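PDB 3OD1: ATP phosphoribosyltransferase regulatory subunit from Bacillus halodurans, which probably acts with the catalytic HisG subunit in the first step of histidine biosynthesis and may let histidine regulate that step by feedback. Local coordinates for residues K28-Q33 with L322-L327; E36-W41 with E127-E132. One frame throughout, in Å; residues are numbered along the deposited sequence.

Contact 1 of 2, residues K28-Q33 with L322-L327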
ATOM      1  N   LYS B  28      -8.957   6.674  -0.357  1.00 33.14           N
ATOM      2  CA  LYS B  28      -7.945   7.074  -1.322  1.00 34.20           C
ATOM      3  C   LYS B  28      -7.973   8.574  -1.578  1.00 37.53           C
ATOM      4  O   LYS B  28      -6.921   9.224  -1.553  1.00 32.10           O
ATOM      5  CB  LYS B  28      -8.078   6.324  -2.637  1.00 36.45           C
ATOM      6  CG  LYS B  28      -7.051   6.754  -3.681  1.00 40.28           C
ATOM      7  CD  LYS B  28      -7.267   5.997  -4.979  1.00 42.98           C
ATOM      8  CE  LYS B  28      -6.788   6.790  -6.183  1.00 49.71           C
ATOM      9  NZ  LYS B  28      -5.346   7.108  -6.067  1.00 46.80           N
ATOM     10  N   ASN B  29      -9.160   9.128  -1.826  1.00 32.88           N
ATOM     11  CA  ASN B  29      -9.257  10.568  -2.053  1.00 38.55           C
ATOM     12  C   ASN B  29      -8.671  11.345  -0.875  1.00 38.75           C
ATOM     13  O   ASN B  29      -7.892  12.289  -1.063  1.00 40.77           O
ATOM     14  CB  ASN B  29     -10.701  11.014  -2.272  1.00 45.13           C
ATOM     15  CG  ASN B  29     -10.842  12.537  -2.276  1.00 57.24           C
ATOM     16  OD1 ASN B  29     -10.228  13.223  -3.094  1.00 67.49           O
ATOM     17  ND2 ASN B  29     -11.635  13.068  -1.347  1.00 52.08           N
ATOM     18  N   ILE B  30      -9.054  10.953   0.338  1.00 33.29           N
ATOM     19  CA  ILE B  30      -8.529  11.595   1.550  1.00 36.27           C
ATOM     20  C   ILE B  30      -6.996  11.540   1.607  1.00 34.32           C
ATOM     21  O   ILE B  30      -6.341  12.567   1.773  1.00 44.46           O
ATOM     22  CB  ILE B  30      -9.183  11.007   2.831  1.00 38.81           C
ATOM     23  CG1 ILE B  30     -10.643  11.456   2.906  1.00 41.26           C
ATOM     24  CG2 ILE B  30      -8.415  11.418   4.093  1.00 41.59           C
ATOM     25  CD1 ILE B  30     -11.462  10.754   3.969  1.00 44.37           C
ATOM     26  N   CYS B  31      -6.420  10.356   1.429  1.00 31.65           N
ATOM     27  CA  CYS B  31      -4.964  10.206   1.499  1.00 36.23           C
ATOM     28  C   CYS B  31      -4.237  10.979   0.411  1.00 37.61           C
ATOM     29  O   CYS B  31      -3.186  11.568   0.664  1.00 37.48           O
ATOM     30  CB  CYS B  31      -4.565   8.735   1.436  1.00 35.30           C
ATOM     31  SG  CYS B  31      -5.146   7.805   2.845  1.00 40.37           S
ATOM     32  N   ASP B  32      -4.795  10.963  -0.796  1.00 31.22           N
ATOM     33  CA  ASP B  32      -4.211  11.690  -1.918  1.00 35.20           C
ATOM     34  C   ASP B  32      -4.172  13.196  -1.664  1.00 34.96           C
ATOM     35  O   ASP B  32      -3.207  13.860  -2.021  1.00 33.33           O
ATOM     36  CB  ASP B  32      -4.957  11.400  -3.212  1.00 41.19           C
ATOM     37  CG  ASP B  32      -4.686   9.994  -3.746  1.00 41.83           C
ATOM     38  OD1 ASP B  32      -3.894   9.229  -3.142  1.00 36.68           O
ATOM     39  OD2 ASP B  32      -5.289   9.662  -4.775  1.00 42.81           O
ATOM     40  N   GLN B  33      -5.205  13.728  -1.028  1.00 31.39           N
ATOM     41  CA  GLN B  33      -5.192  15.139  -0.649  1.00 33.73           C
ATOM     42  C   GLN B  33      -4.085  15.428   0.366  1.00 37.78           C
ATOM     43  O   GLN B  33      -3.355  16.418   0.241  1.00 39.49           O
ATOM     44  CB  GLN B  33      -6.558  15.560  -0.111  1.00 37.17           C
ATOM     45  CG  GLN B  33      -7.640  15.548  -1.199  1.00 41.00           C
ATOM     46  CD  GLN B  33      -7.336  16.546  -2.305  1.00 54.22           C
ATOM     47  OE1 GLN B  33      -6.865  17.653  -2.038  1.00 58.18           O
ATOM     48  NE2 GLN B  33      -7.598  16.162  -3.550  1.00 55.07           N
ATOM     49  N   LEU B 322      -9.513   6.186  11.224  1.00 40.10           N
ATOM     50  CA  LEU B 322     -10.159   7.075  12.172  1.00 38.43           C
ATOM     51  C   LEU B 322     -10.511   8.393  11.496  1.00 40.11           C
ATOM     52  O   LEU B 322     -11.536   9.000  11.791  1.00 39.63           O
ATOM     53  CB  LEU B 322      -9.246   7.322  13.381  1.00 39.08           C
ATOM     54  CG  LEU B 322      -8.972   6.113  14.288  1.00 39.17           C
ATOM     55  CD1 LEU B 322      -8.008   6.448  15.443  1.00 35.45           C
ATOM     56  CD2 LEU B 322     -10.273   5.534  14.838  1.00 43.90           C
ATOM     57  N   LEU B 323      -9.650   8.843  10.590  1.00 37.27           N
ATOM     58  CA  LEU B 323      -9.901  10.096   9.889  1.00 38.29           C
ATOM     59  C   LEU B 323     -11.105   9.964   8.943  1.00 37.65           C
ATOM     60  O   LEU B 323     -11.964  10.843   8.887  1.00 37.82           O
ATOM     61  CB  LEU B 323      -8.651  10.560   9.126  1.00 33.35           C
ATOM     62  CG  LEU B 323      -8.804  11.811   8.258  1.00 31.41           C
ATOM     63  CD1 LEU B 323      -9.349  12.993   9.088  1.00 30.75           C
ATOM     64  CD2 LEU B 323      -7.468  12.169   7.575  1.00 34.93           C
ATOM     65  N   VAL B 324     -11.170   8.860   8.212  1.00 40.67           N
ATOM     66  CA  VAL B 324     -12.310   8.614   7.322  1.00 42.74           C
ATOM     67  C   VAL B 324     -13.634   8.617   8.108  1.00 49.83           C
ATOM     68  O   VAL B 324     -14.594   9.280   7.712  1.00 52.44           O
ATOM     69  CB  VAL B 324     -12.153   7.307   6.514  1.00 40.85           C
ATOM     70  CG1 VAL B 324     -13.402   7.041   5.653  1.00 38.34           C
ATOM     71  CG2 VAL B 324     -10.907   7.353   5.626  1.00 38.59           C
ATOM     72  N   GLU B 325     -13.675   7.890   9.224  1.00 45.96           N
ATOM     73  CA  GLU B 325     -14.816   7.940  10.143  1.00 48.89           C
ATOM     74  C   GLU B 325     -15.201   9.375  10.503  1.00 51.73           C
ATOM     75  O   GLU B 325     -16.370   9.754  10.445  1.00 49.76           O
ATOM     76  CB  GLU B 325     -14.475   7.235  11.451  1.00 51.27           C
ATOM     77  CG  GLU B 325     -14.588   5.726  11.482  1.00 65.72           C
ATOM     78  CD  GLU B 325     -14.202   5.168  12.854  1.00 86.18           C
ATOM     79  OE1 GLU B 325     -13.626   4.060  12.911  1.00 91.51           O
ATOM     80  OE2 GLU B 325     -14.456   5.852  13.878  1.00 89.99           O
ATOM     81  N   ALA B 326     -14.207  10.159  10.908  1.00 45.75           N
ATOM     82  CA  ALA B 326     -14.430  11.517  11.397  1.00 43.98           C
ATOM     83  C   ALA B 326     -15.008  12.460  10.337  1.00 43.95           C
ATOM     84  O   ALA B 326     -15.643  13.464  10.668  1.00 48.54           O
ATOM     85  CB  ALA B 326     -13.131  12.085  11.959  1.00 42.43           C
ATOM     86  N   LEU B 327     -14.785  12.129   9.069  1.00 43.02           N
ATOM     87  CA  LEU B 327     -15.161  12.988   7.952  1.00 47.41           C
ATOM     88  C   LEU B 327     -16.555  12.713   7.357  1.00 67.32           C
ATOM     89  O   LEU B 327     -17.092  13.549   6.629  1.00 71.60           O
ATOM     90  CB  LEU B 327     -14.101  12.894   6.847  1.00 40.68           C
ATOM     91  CG  LEU B 327     -12.846  13.747   7.065  1.00 39.55           C
ATOM     92  CD1 LEU B 327     -11.764  13.405   6.049  1.00 41.10           C
ATOM     93  CD2 LEU B 327     -13.217  15.199   6.963  1.00 36.02           C
TER
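Ile30 meets Leu323, Val324 and Leu327 where two helices of a class II aminoacyl-tRNA synthetase-like core cross. Helix 21-40 corresponds to the long motif 1 helix of that fold, and helix 320-327, which follows strand 313-319, to the helix of motif 3. The axes of the two segments come within 10.6 Å and cross steeply, at 108°; Ile30 spans the gap.

The cross-contact is wholly apolar. Ile30 suits it because its two branches serve different partners. With chi1 at -71°, CG1 lies beside the backbone N and CG2 anti to it; CG2 then comes obliquely against Leu323 CD2, 3.7 Å away, while CG1 carries CD1 out to the other two residues. There Ile30 CD1 is 3.8 Å from Val324 CG2 and meets Leu327 CD1 tip to tip at 3.4 Å, a tight fit for two methyls. Leu323 and Leu327, one turn apart, present their branched ends on the same side of their helix. Replacing Ile30 with an alanine would probably open a gap in front of Leu327 CD1 and Leu323 CD2. Outside this pair of segments, Ala156 also packs on Ile30, and Leu158 on Leu327.

Away from the interface, within segment 28-33, Lys28 and Asp32 form a salt bridge across one turn: Lys28 NZ reaches Asp32 OD2 at 2.9 Å, on the syn lone pair of that oxygen.

Contact 2 of 2, residues E36-W41 with E127-E132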
ATOM      1  N   GLU B  36      -0.562  15.065  -1.267  1.00 34.97           N
ATOM      2  CA  GLU B  36      -0.305  16.215  -2.129  1.00 37.89           C
ATOM      3  C   GLU B  36       0.199  17.424  -1.336  1.00 35.68           C
ATOM      4  O   GLU B  36       1.115  18.108  -1.775  1.00 33.43           O
ATOM      5  CB  GLU B  36      -1.559  16.614  -2.896  1.00 38.72           C
ATOM      6  CG  GLU B  36      -1.473  16.320  -4.381  1.00 61.51           C
ATOM      7  CD  GLU B  36      -2.794  16.531  -5.096  1.00 72.98           C
ATOM      8  OE1 GLU B  36      -3.285  17.684  -5.123  1.00 70.40           O
ATOM      9  OE2 GLU B  36      -3.339  15.537  -5.629  1.00 78.35           O
ATOM     10  N   GLU B  37      -0.434  17.713  -0.202  1.00 31.49           N
ATOM     11  CA  GLU B  37       0.019  18.817   0.658  1.00 36.09           C
ATOM     12  C   GLU B  37       1.424  18.526   1.180  1.00 35.63           C
ATOM     13  O   GLU B  37       2.323  19.370   1.116  1.00 37.99           O
ATOM     14  CB  GLU B  37      -0.927  19.027   1.846  1.00 36.20           C
ATOM     15  CG  GLU B  37      -0.588  20.251   2.708  1.00 35.35           C
ATOM     16  CD  GLU B  37      -0.818  21.558   1.965  1.00 42.56           C
ATOM     17  OE1 GLU B  37      -1.556  21.529   0.969  1.00 40.78           O
ATOM     18  OE2 GLU B  37      -0.272  22.613   2.368  1.00 43.74           O
ATOM     19  N   ILE B  38       1.612  17.314   1.681  1.00 34.07           N
ATOM     20  CA  ILE B  38       2.914  16.896   2.187  1.00 36.85           C
ATOM     21  C   ILE B  38       4.026  17.098   1.152  1.00 38.06           C
ATOM     22  O   ILE B  38       5.138  17.539   1.482  1.00 32.35           O
ATOM     23  CB  ILE B  38       2.846  15.447   2.689  1.00 35.20           C
ATOM     24  CG1 ILE B  38       2.001  15.385   3.980  1.00 31.99           C
ATOM     25  CG2 ILE B  38       4.245  14.870   2.895  1.00 30.67           C
ATOM     26  CD1 ILE B  38       1.585  13.964   4.365  1.00 33.90           C
ATOM     27  N   ASN B  39       3.723  16.812  -0.109  1.00 35.43           N
ATOM     28  CA  ASN B  39       4.727  16.950  -1.162  1.00 32.99           C
ATOM     29  C   ASN B  39       5.074  18.403  -1.456  1.00 33.25           C
ATOM     30  O   ASN B  39       6.223  18.730  -1.795  1.00 34.17           O
ATOM     31  CB  ASN B  39       4.266  16.259  -2.440  1.00 41.75           C
ATOM     32  CG  ASN B  39       5.298  15.295  -2.965  1.00 60.94           C
ATOM     33  OD1 ASN B  39       5.788  15.452  -4.083  1.00 76.25           O
ATOM     34  ND2 ASN B  39       5.662  14.301  -2.147  1.00 56.23           N
ATOM     35  N   LEU B  40       4.071  19.261  -1.337  1.00 34.41           N
ATOM     36  CA  LEU B  40       4.259  20.705  -1.468  1.00 37.92           C
ATOM     37  C   LEU B  40       5.174  21.311  -0.393  1.00 32.88           C
ATOM     38  O   LEU B  40       5.663  22.427  -0.553  1.00 35.47           O
ATOM     39  CB  LEU B  40       2.908  21.411  -1.460  1.00 37.72           C
ATOM     40  CG  LEU B  40       2.060  21.143  -2.717  1.00 41.81           C
ATOM     41  CD1 LEU B  40       0.689  21.806  -2.590  1.00 44.82           C
ATOM     42  CD2 LEU B  40       2.773  21.654  -3.954  1.00 38.38           C
ATOM     43  N   TRP B  41       5.389  20.591   0.705  1.00 35.51           N
ATOM     44  CA  TRP B  41       6.262  21.089   1.781  1.00 33.05           C
ATOM     45  C   TRP B  41       7.655  20.466   1.737  1.00 34.28           C
ATOM     46  O   TRP B  41       8.434  20.603   2.683  1.00 33.90           O
ATOM     47  CB  TRP B  41       5.635  20.829   3.154  1.00 30.39           C
ATOM     48  CG  TRP B  41       4.410  21.623   3.426  1.00 35.82           C
ATOM     49  CD1 TRP B  41       3.292  21.701   2.644  1.00 32.17           C
ATOM     50  CD2 TRP B  41       4.154  22.444   4.577  1.00 39.22           C
ATOM     51  NE1 TRP B  41       2.363  22.526   3.232  1.00 31.41           N
ATOM     52  CE2 TRP B  41       2.862  22.986   4.423  1.00 33.68           C
ATOM     53  CE3 TRP B  41       4.894  22.772   5.725  1.00 36.24           C
ATOM     54  CZ2 TRP B  41       2.288  23.839   5.372  1.00 31.25           C
ATOM     55  CZ3 TRP B  41       4.329  23.624   6.657  1.00 35.89           C
ATOM     56  CH2 TRP B  41       3.039  24.151   6.474  1.00 37.67           C
ATOM     57  N   GLU B 127      -4.002   1.487   8.144  1.00 23.08           N
ATOM     58  CA  GLU B 127      -3.178   2.386   7.336  1.00 30.51           C
ATOM     59  C   GLU B 127      -2.831   3.671   8.098  1.00 31.87           C
ATOM     60  O   GLU B 127      -3.675   4.274   8.754  1.00 26.91           O
ATOM     61  CB  GLU B 127      -3.893   2.720   6.013  1.00 30.32           C
ATOM     62  CG  GLU B 127      -3.021   3.414   4.997  1.00 30.97           C
ATOM     63  CD  GLU B 127      -3.648   3.459   3.613  1.00 40.41           C
ATOM     64  OE1 GLU B 127      -4.885   3.300   3.507  1.00 39.07           O
ATOM     65  OE2 GLU B 127      -2.895   3.665   2.632  1.00 35.31           O
ATOM     66  N   GLN B 128      -1.565   4.061   8.028  1.00 33.92           N
ATOM     67  CA  GLN B 128      -1.120   5.267   8.698  1.00 33.88           C
ATOM     68  C   GLN B 128      -0.327   6.108   7.722  1.00 32.77           C
ATOM     69  O   GLN B 128       0.417   5.583   6.881  1.00 33.16           O
ATOM     70  CB  GLN B 128      -0.268   4.906   9.906  1.00 31.03           C
ATOM     71  CG  GLN B 128       0.140   6.088  10.752  1.00 36.31           C
ATOM     72  CD  GLN B 128       0.867   5.639  12.004  1.00 45.50           C
ATOM     73  OE1 GLN B 128       0.322   4.884  12.813  1.00 45.63           O
ATOM     74  NE2 GLN B 128       2.118   6.078  12.155  1.00 44.65           N
ATOM     75  N   LEU B 129      -0.486   7.418   7.836  1.00 29.71           N
ATOM     76  CA  LEU B 129       0.206   8.338   6.952  1.00 31.22           C
ATOM     77  C   LEU B 129       0.859   9.439   7.801  1.00 30.38           C
ATOM     78  O   LEU B 129       0.304   9.874   8.809  1.00 32.26           O
ATOM     79  CB  LEU B 129      -0.807   8.878   5.930  1.00 31.34           C
ATOM     80  CG  LEU B 129      -0.580  10.040   4.978  1.00 39.24           C
ATOM     81  CD1 LEU B 129      -1.691  10.013   3.923  1.00 38.86           C
ATOM     82  CD2 LEU B 129      -0.613  11.364   5.738  1.00 43.06           C
ATOM     83  N   GLY B 130       2.060   9.862   7.430  1.00 31.09           N
ATOM     84  CA  GLY B 130       2.744  10.864   8.225  1.00 27.16           C
ATOM     85  C   GLY B 130       4.086  11.255   7.650  1.00 33.52           C
ATOM     86  O   GLY B 130       4.410  10.897   6.510  1.00 31.64           O
ATOM     87  N   VAL B 131       4.860  11.983   8.457  1.00 29.62           N
ATOM     88  CA  VAL B 131       6.162  12.525   8.061  1.00 28.11           C
ATOM     89  C   VAL B 131       7.141  12.436   9.215  1.00 33.93           C
ATOM     90  O   VAL B 131       6.737  12.393  10.391  1.00 29.25           O
ATOM     91  CB  VAL B 131       6.065  14.026   7.681  1.00 29.92           C
ATOM     92  CG1 VAL B 131       5.014  14.254   6.599  1.00 27.53           C
ATOM     93  CG2 VAL B 131       5.737  14.882   8.919  1.00 30.36           C
ATOM     94  N   GLU B 132       8.431  12.413   8.875  1.00 30.40           N
ATOM     95  CA  GLU B 132       9.508  12.557   9.851  1.00 34.11           C
ATOM     96  C   GLU B 132      10.391  13.693   9.351  1.00 33.86           C
ATOM     97  O   GLU B 132      10.724  13.751   8.162  1.00 29.91           O
ATOM     98  CB  GLU B 132      10.350  11.275   9.939  1.00 26.79           C
ATOM     99  CG  GLU B 132       9.535  10.000  10.079  1.00 30.59           C
ATOM    100  CD  GLU B 132       8.753   9.942  11.380  1.00 37.90           C
ATOM    101  OE1 GLU B 132       9.032  10.747  12.297  1.00 32.71           O
ATOM    102  OE2 GLU B 132       7.853   9.084  11.483  1.00 33.52           O
TER
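Beside the packing of Ile38 on Leu129 and Val131 stands the indole of Trp41, gripped at its edge by Glu37. Glu37 OE2 accepts from Trp41 NE1 at 2.8 Å with an N-H...O angle of 161°, lying nearly in the ring plane, although the N-H arrives 35° above the plane of the carboxylate. Arg359 of the second subunit makes a cation-pi contact with the same indole. The other carboxylate oxygen, Glu37 OE1, forms a salt bridge with Arg155, which also pairs with Glu36; the glutamate thus holds both the ring and helix 139-155, whose Leu148 touches Trp41.

Here the end of helix 21-40 lies over strand 125-134, one of the two antiparallel strands that correspond to motif 2 of the class II synthetase fold. Along the strand the side chains alternate: Leu129 and Val131 face the helix, while Gly130 between them presents no side chain.

Ile38 straddles the two. The Ile38 and Leu129 side chains slide past each other in opposite directions, Ile38 CD1 lying 3.7 Å from Leu129 CD2. Ile38 CG2 crosses to Val131 CG1 at 3.8 Å. Branching at CB lets Ile38 send CG2 to Val131 while its longer arm carries CD1 to Leu129. A leucine reaches farther from the strand than a valine could, and Leu129 does so with CG anti to its backbone N (chi1 169°). Tyr43, in the loop after the helix, touches both Ile38 and Val131.

In the fold
Both contacts draw on helix 21-40: contact 1 uses its middle and contact 2 its C-terminal end, and their centres lie 13 Å apart. Along the chain the helix comes first, then strand 125-134 and finally helix 320-327, so contact 2 falls within the longer span bridged by contact 1. They touch directly where Leu129 CD1 packs 3.9 Å from Cys31 O. Strand 125-134 is also the sheet neighbour of strand 313-319, which leads into helix 320-327. Elements corresponding to motifs 1, 2 and 3 are thereby brought together in one core, and Trp41, just after the shared helix, reaches the second subunit.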